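Long-range contacts in GH127 beta-L-arabinofuranoside (Geobacillus stearothermophilus, PDB 4QK0), which probably hydrolyses terminal beta-L-arabinofuranosyl residues from arabinose-containing sugars as a glycoside hydrolase of family GH127: residues I369-L374 with Y630-N635; I338-F342 with N416-L420. All blocks are in the same frame, centred on the assembly; numbering follows the deposited sequence.

Contact 1. Residues I369-L374 with Y630-N635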
loop_
_atom_site.group_PDB
_atom_site.type_symbol
_atom_site.label_atom_id
_atom_site.label_comp_id
_atom_site.label_asym_id
_atom_site.label_seq_id
_atom_site.Cartn_x
_atom_site.Cartn_y
_atom_site.Cartn_z
ATOM N N ILE A 369 3.061 22.601 -9.541
ATOM C CA ILE A 369 4.188 22.696 -10.393
ATOM C C ILE A 369 5.156 21.487 -10.216
ATOM O O ILE A 369 5.988 21.246 -11.084
ATOM C CB ILE A 369 4.935 24.044 -10.208
ATOM C CG1 ILE A 369 5.136 24.378 -8.787
ATOM C CG2 ILE A 369 4.147 25.186 -10.858
ATOM C CD1 ILE A 369 6.122 25.519 -8.573
ATOM N N SER A 370 5.047 20.758 -9.112
ATOM C CA SER A 370 5.775 19.493 -8.962
ATOM C C SER A 370 5.429 18.525 -10.066
ATOM O O SER A 370 6.221 17.650 -10.389
ATOM C CB SER A 370 5.470 18.840 -7.623
ATOM O OG SER A 370 4.104 18.453 -7.516
ATOM N N GLY A 371 4.267 18.722 -10.674
ATOM C CA GLY A 371 3.793 17.930 -11.770
ATOM C C GLY A 371 4.500 18.057 -13.127
ATOM O O GLY A 371 4.125 17.376 -14.086
HETATM N N MSE A 372 5.476 18.948 -13.217
HETATM C CA MSE A 372 6.223 19.108 -14.445
HETATM C C MSE A 372 7.684 19.245 -14.156
HETATM O O MSE A 372 8.094 19.721 -13.102
HETATM C CB MSE A 372 5.735 20.272 -15.355
HETATM C CG MSE A 372 5.828 21.646 -14.683
HETATM SE SE MSE A 372 5.529 23.138 -15.984
HETATM C CE MSE A 372 4.767 22.110 -17.458
ATOM N N ASP A 373 8.475 18.801 -15.140
ATOM C CA ASP A 373 9.918 19.098 -15.175
ATOM C C ASP A 373 10.058 20.589 -15.382
ATOM O O ASP A 373 9.175 21.233 -16.014
ATOM C CB ASP A 373 10.636 18.384 -16.379
ATOM C CG ASP A 373 11.047 16.900 -16.098
ATOM O OD1 ASP A 373 11.007 16.390 -14.942
ATOM O OD2 ASP A 373 11.469 16.231 -17.094
ATOM N N LEU A 374 11.181 21.118 -14.935
ATOM C CA LEU A 374 11.400 22.532 -14.985
ATOM C C LEU A 374 11.283 23.081 -16.411
ATOM O O LEU A 374 10.873 24.212 -16.566
ATOM C CB LEU A 374 12.733 22.874 -14.401
ATOM C CG LEU A 374 12.841 22.635 -12.899
ATOM C CD1 LEU A 374 14.306 22.635 -12.510
ATOM C CD2 LEU A 374 12.071 23.690 -12.079
ATOM N N TYR A 630 10.514 21.119 -3.085
ATOM C CA TYR A 630 9.775 19.949 -3.510
ATOM C C TYR A 630 9.444 19.990 -4.967
ATOM O O TYR A 630 9.656 18.994 -5.670
ATOM C CB TYR A 630 8.494 19.762 -2.679
ATOM C CG TYR A 630 7.638 18.637 -3.188
ATOM C CD1 TYR A 630 7.893 17.328 -2.835
ATOM C CD2 TYR A 630 6.536 18.889 -3.988
ATOM C CE1 TYR A 630 7.091 16.300 -3.333
ATOM C CE2 TYR A 630 5.727 17.862 -4.432
ATOM C CZ TYR A 630 6.028 16.569 -4.125
ATOM O OH TYR A 630 5.217 15.592 -4.602
ATOM N N TYR A 631 8.956 21.141 -5.446
ATOM C CA TYR A 631 8.516 21.229 -6.854
ATOM C C TYR A 631 9.623 20.885 -7.806
ATOM O O TYR A 631 9.352 20.405 -8.945
ATOM C CB TYR A 631 7.931 22.645 -7.228
ATOM C CG TYR A 631 8.944 23.723 -7.346
ATOM C CD1 TYR A 631 9.784 23.798 -8.476
ATOM C CD2 TYR A 631 9.148 24.623 -6.328
ATOM C CE1 TYR A 631 10.784 24.780 -8.569
ATOM C CE2 TYR A 631 10.130 25.605 -6.418
ATOM C CZ TYR A 631 10.956 25.677 -7.577
ATOM O OH TYR A 631 11.936 26.667 -7.671
ATOM N N ALA A 632 10.870 21.147 -7.386
ATOM C CA ALA A 632 12.037 20.932 -8.273
ATOM C C ALA A 632 12.684 19.555 -8.221
ATOM O O ALA A 632 13.724 19.345 -8.845
ATOM C CB ALA A 632 13.094 21.962 -7.981
ATOM N N TRP A 633 12.091 18.617 -7.494
ATOM C CA TRP A 633 12.666 17.276 -7.396
ATOM C C TRP A 633 12.538 16.578 -8.736
ATOM O O TRP A 633 11.759 16.993 -9.601
ATOM C CB TRP A 633 12.010 16.483 -6.210
ATOM C CG TRP A 633 10.826 15.631 -6.566
ATOM C CD1 TRP A 633 9.551 16.029 -6.699
ATOM C CD2 TRP A 633 10.840 14.220 -6.823
ATOM N NE1 TRP A 633 8.776 14.988 -7.091
ATOM C CE2 TRP A 633 9.537 13.851 -7.147
ATOM C CE3 TRP A 633 11.862 13.238 -6.846
ATOM C CZ2 TRP A 633 9.186 12.540 -7.465
ATOM C CZ3 TRP A 633 11.528 11.952 -7.170
ATOM C CH2 TRP A 633 10.188 11.597 -7.457
ATOM N N CYS A 634 13.346 15.542 -8.920
ATOM C CA CYS A 634 13.324 14.683 -10.122
ATOM C C CYS A 634 13.644 15.440 -11.407
ATOM O O CYS A 634 13.169 15.060 -12.475
ATOM C CB CYS A 634 11.996 13.991 -10.261
ATOM S SG CYS A 634 12.022 12.436 -11.140
ATOM N N ASN A 635 14.468 16.469 -11.303
ATOM C CA ASN A 635 15.046 17.085 -12.485
ATOM C C ASN A 635 16.531 16.720 -12.682
ATOM O O ASN A 635 17.134 17.165 -13.614
ATOM C CB ASN A 635 14.906 18.616 -12.435
ATOM C CG ASN A 635 13.469 19.040 -12.694
ATOM O OD1 ASN A 635 13.041 19.213 -13.826
ATOM N ND2 ASN A 635 12.719 19.154 -11.627
HETATM O O HOH W 1 9.980 20.305 -11.611
HETATM O O HOH W 2 11.754 13.727 -14.363
#

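Contact 2. Residues I338-F342 with N416-L420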
loop_
_atom_site.group_PDB
_atom_site.type_symbol
_atom_site.label_atom_id
_atom_site.label_comp_id
_atom_site.label_asym_id
_atom_site.label_seq_id
_atom_site.Cartn_x
_atom_site.Cartn_y
_atom_site.Cartn_z
ATOM N N ILE A 338 -4.424 21.337 -8.799
ATOM C CA ILE A 338 -4.926 22.402 -9.617
ATOM C C ILE A 338 -6.358 22.689 -9.206
ATOM O O ILE A 338 -6.768 23.841 -9.041
ATOM C CB ILE A 338 -4.852 22.008 -11.097
ATOM C CG1 ILE A 338 -3.397 21.874 -11.547
ATOM C CG2 ILE A 338 -5.613 22.990 -11.960
ATOM C CD1 ILE A 338 -3.272 21.263 -12.937
ATOM N N ALA A 339 -7.170 21.643 -9.056
ATOM C CA ALA A 339 -8.583 21.853 -8.677
ATOM C C ALA A 339 -8.693 22.523 -7.298
ATOM O O ALA A 339 -9.596 23.321 -7.054
ATOM C CB ALA A 339 -9.320 20.547 -8.645
ATOM N N LEU A 340 -7.756 22.228 -6.406
ATOM C CA LEU A 340 -7.785 22.883 -5.111
ATOM C C LEU A 340 -7.555 24.380 -5.287
ATOM O O LEU A 340 -8.170 25.203 -4.633
ATOM C CB LEU A 340 -6.766 22.277 -4.202
ATOM C CG LEU A 340 -6.524 22.836 -2.808
ATOM C CD1 LEU A 340 -7.811 22.842 -1.989
ATOM C CD2 LEU A 340 -5.458 22.010 -2.114
ATOM N N VAL A 341 -6.662 24.739 -6.177
ATOM C CA VAL A 341 -6.438 26.149 -6.434
ATOM C C VAL A 341 -7.751 26.835 -6.900
ATOM O O VAL A 341 -8.085 27.920 -6.414
ATOM C CB VAL A 341 -5.351 26.360 -7.475
ATOM C CG1 VAL A 341 -5.254 27.848 -7.865
ATOM C CG2 VAL A 341 -4.004 25.879 -6.927
ATOM N N PHE A 342 -8.458 26.214 -7.828
ATOM C CA PHE A 342 -9.730 26.765 -8.314
ATOM C C PHE A 342 -10.697 26.955 -7.137
ATOM O O PHE A 342 -11.376 27.974 -7.054
ATOM C CB PHE A 342 -10.431 25.898 -9.357
ATOM C CG PHE A 342 -9.636 25.626 -10.614
ATOM C CD1 PHE A 342 -8.709 26.533 -11.111
ATOM C CD2 PHE A 342 -9.842 24.446 -11.318
ATOM C CE1 PHE A 342 -8.000 26.262 -12.287
ATOM C CE2 PHE A 342 -9.138 24.172 -12.514
ATOM C CZ PHE A 342 -8.222 25.093 -12.998
ATOM N N ASN A 416 -3.888 20.692 -18.581
ATOM C CA ASN A 416 -4.344 21.094 -17.287
ATOM C C ASN A 416 -3.342 22.016 -16.627
ATOM O O ASN A 416 -3.741 23.122 -16.268
ATOM C CB ASN A 416 -4.801 19.932 -16.420
ATOM C CG ASN A 416 -6.309 19.986 -16.103
ATOM O OD1 ASN A 416 -7.074 19.207 -16.664
ATOM N ND2 ASN A 416 -6.736 20.912 -15.221
ATOM N N LEU A 417 -2.073 21.651 -16.449
ATOM C CA LEU A 417 -1.137 22.617 -15.827
ATOM C C LEU A 417 -0.968 23.875 -16.641
ATOM O O LEU A 417 -0.855 24.940 -16.101
ATOM C CB LEU A 417 0.244 22.075 -15.614
ATOM C CG LEU A 417 0.602 21.598 -14.213
ATOM C CD1 LEU A 417 1.989 20.969 -14.298
ATOM C CD2 LEU A 417 0.595 22.696 -13.157
ATOM N N ALA A 418 -0.936 23.735 -17.937
ATOM C CA ALA A 418 -0.836 24.891 -18.816
ATOM C C ALA A 418 -1.924 25.925 -18.529
ATOM O O ALA A 418 -1.623 27.108 -18.491
ATOM C CB ALA A 418 -0.941 24.466 -20.262
ATOM N N ARG A 419 -3.187 25.497 -18.396
ATOM C CA ARG A 419 -4.265 26.482 -18.231
ATOM C C ARG A 419 -4.152 27.198 -16.917
ATOM O O ARG A 419 -4.412 28.393 -16.873
ATOM C CB ARG A 419 -5.650 25.911 -18.451
ATOM C CG ARG A 419 -6.140 24.919 -17.431
ATOM C CD ARG A 419 -7.525 24.441 -17.840
ATOM N NE ARG A 419 -8.065 23.505 -16.878
ATOM C CZ ARG A 419 -9.318 23.477 -16.453
ATOM N NH1 ARG A 419 -10.219 24.368 -16.877
ATOM N NH2 ARG A 419 -9.678 22.549 -15.568
ATOM N N LEU A 420 -3.678 26.528 -15.872
ATOM C CA LEU A 420 -3.437 27.231 -14.621
ATOM C C LEU A 420 -2.262 28.224 -14.670
ATOM O O LEU A 420 -2.365 29.415 -14.253
ATOM C CB LEU A 420 -3.195 26.242 -13.491
ATOM C CG LEU A 420 -2.830 26.881 -12.153
ATOM C CD1 LEU A 420 -3.971 27.764 -11.673
ATOM C CD2 LEU A 420 -2.567 25.821 -11.110
#

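Contact 1. Residues I369-L374 with Y630-N635
Asn635 reaches across to the backbone of Leu374, the one direct hydrogen bond between 369-374 and 630-635. Leu374 N donates to Asn635 OD1 at 2.9 Å, almost straight at 172°, from a position tilted out of the carbonyl plane. The other end of the amide turns back into its own loop. Asn635 ND2 gives a hydrogen to Ala632 O at 3.0 Å and another to a water. That water also lies beside Met372 O and Tyr631 O, so it links both backbones. A second water donates to Asp373 OD1 at 2.8 Å and to Cys634 O. Asp373 OD1 has a stronger partner in Arg404, which also bonds Ser370 O and Trp633 O and makes a cation-pi contact with Trp633.

The apolar contacts centre on Tyr631. Its chi1 of 73° puts CG between the backbone N and the carbonyl carbon, and there Ile369 CD1 meets the root of the ring, 3.6 Å from Tyr631 CG. Leu374 CD2 comes to the ring edge, in its plane, 3.9 Å from Tyr631 CE1. Leu374 CG and CD1 also pack on the amide of Asn635, the two side chains crossing at about a right angle. Farther along, Ser370 CB touches Tyr630 CE2 at 3.3 Å, while Tyr630 OH bonds Pro384 O.

Without the Asn635 amide, as with an alanine here, Leu374 N and Ala632 O would probably lose their mate and the first water its donor. The contact joins a catalytic-domain loop to a loop of the C-terminal domain. Apart from the apolar patch around Tyr631, the polar links between the loops rest on one amide, one carboxylate, two waters and backbone groups, so this part of the fit depends on the course of both loops.

Contact 2. Residues I338-F342 with N416-L420
Ile338 and Leu420 mark the closest CA pair, 7.1 Å apart, where helix segments 338-342 and 416-420 run in roughly the same direction, their axes 11.0 Å apart at closest and inclined by 32°. No hydrogen bond crosses between them.

Ile338 carries the middle of the interface. Its CG1 lies anti to the carbonyl carbon (chi1 -66°), and the extended end carries CD1 to the backbone of the other helix. There Ile338 CD1 is 3.7 Å from Leu417 N and also meets Leu417 CG. Lower on the same branch, Ile338 CG1 lies 4.1 Å from Leu420 CD2, as the two side chains slide past each other in opposite directions. The other methyl, Leu420 CD1, is 4.0 Å from Val341 CG1 and makes a looser contact with Phe342 CE1. The leucine fork thus divides between Ile338 and, one turn on, Val341 and Phe342.

Phe342 and Arg419 meet at the more polar side. Arg419 NH2 stands at the ring edge, 3.5 Å from Phe342 CE2. The ring rim in turn lies over one face of the guanidinium group, with the two planes 73° apart. Arg419 NH1 makes a salt bridge to Glu84, which probably offsets its buried charge.

Both helices belong to the catalytic domain, a member of the six-hairpin glycosidase clan, whose fold is an (alpha/alpha)6 barrel. Helix 354-365 adds Ala363 against Val341 and Leu364 against Leu420. Tyr427, in the loop before strand 429-431, touches Val341, Phe342 and Leu420. Helix 266-283 places Leu270 and Tyr271 against Ala339, and Tyr271 also touches Arg419.

Overall arrangement
From the N terminus, the chain first reaches 338-342 on helix 334-350. It passes through helix 354-365 and comes to 369-374. Helix 413-422 then brings 416-420 back to helix 334-350, so contact 2 closes a loop within the catalytic domain. The chain continues through the strand-rich middle and C-terminal domains before 630-635 returns to 369-374 in contact 1. The two closures therefore cross. Contact 2 joins two helices of the catalytic domain, while contact 1 ties that domain to the C-terminal one. Their centres are 15 Å apart, and they touch where Met372 CG meets Leu417 CD1 at 3.9 Å.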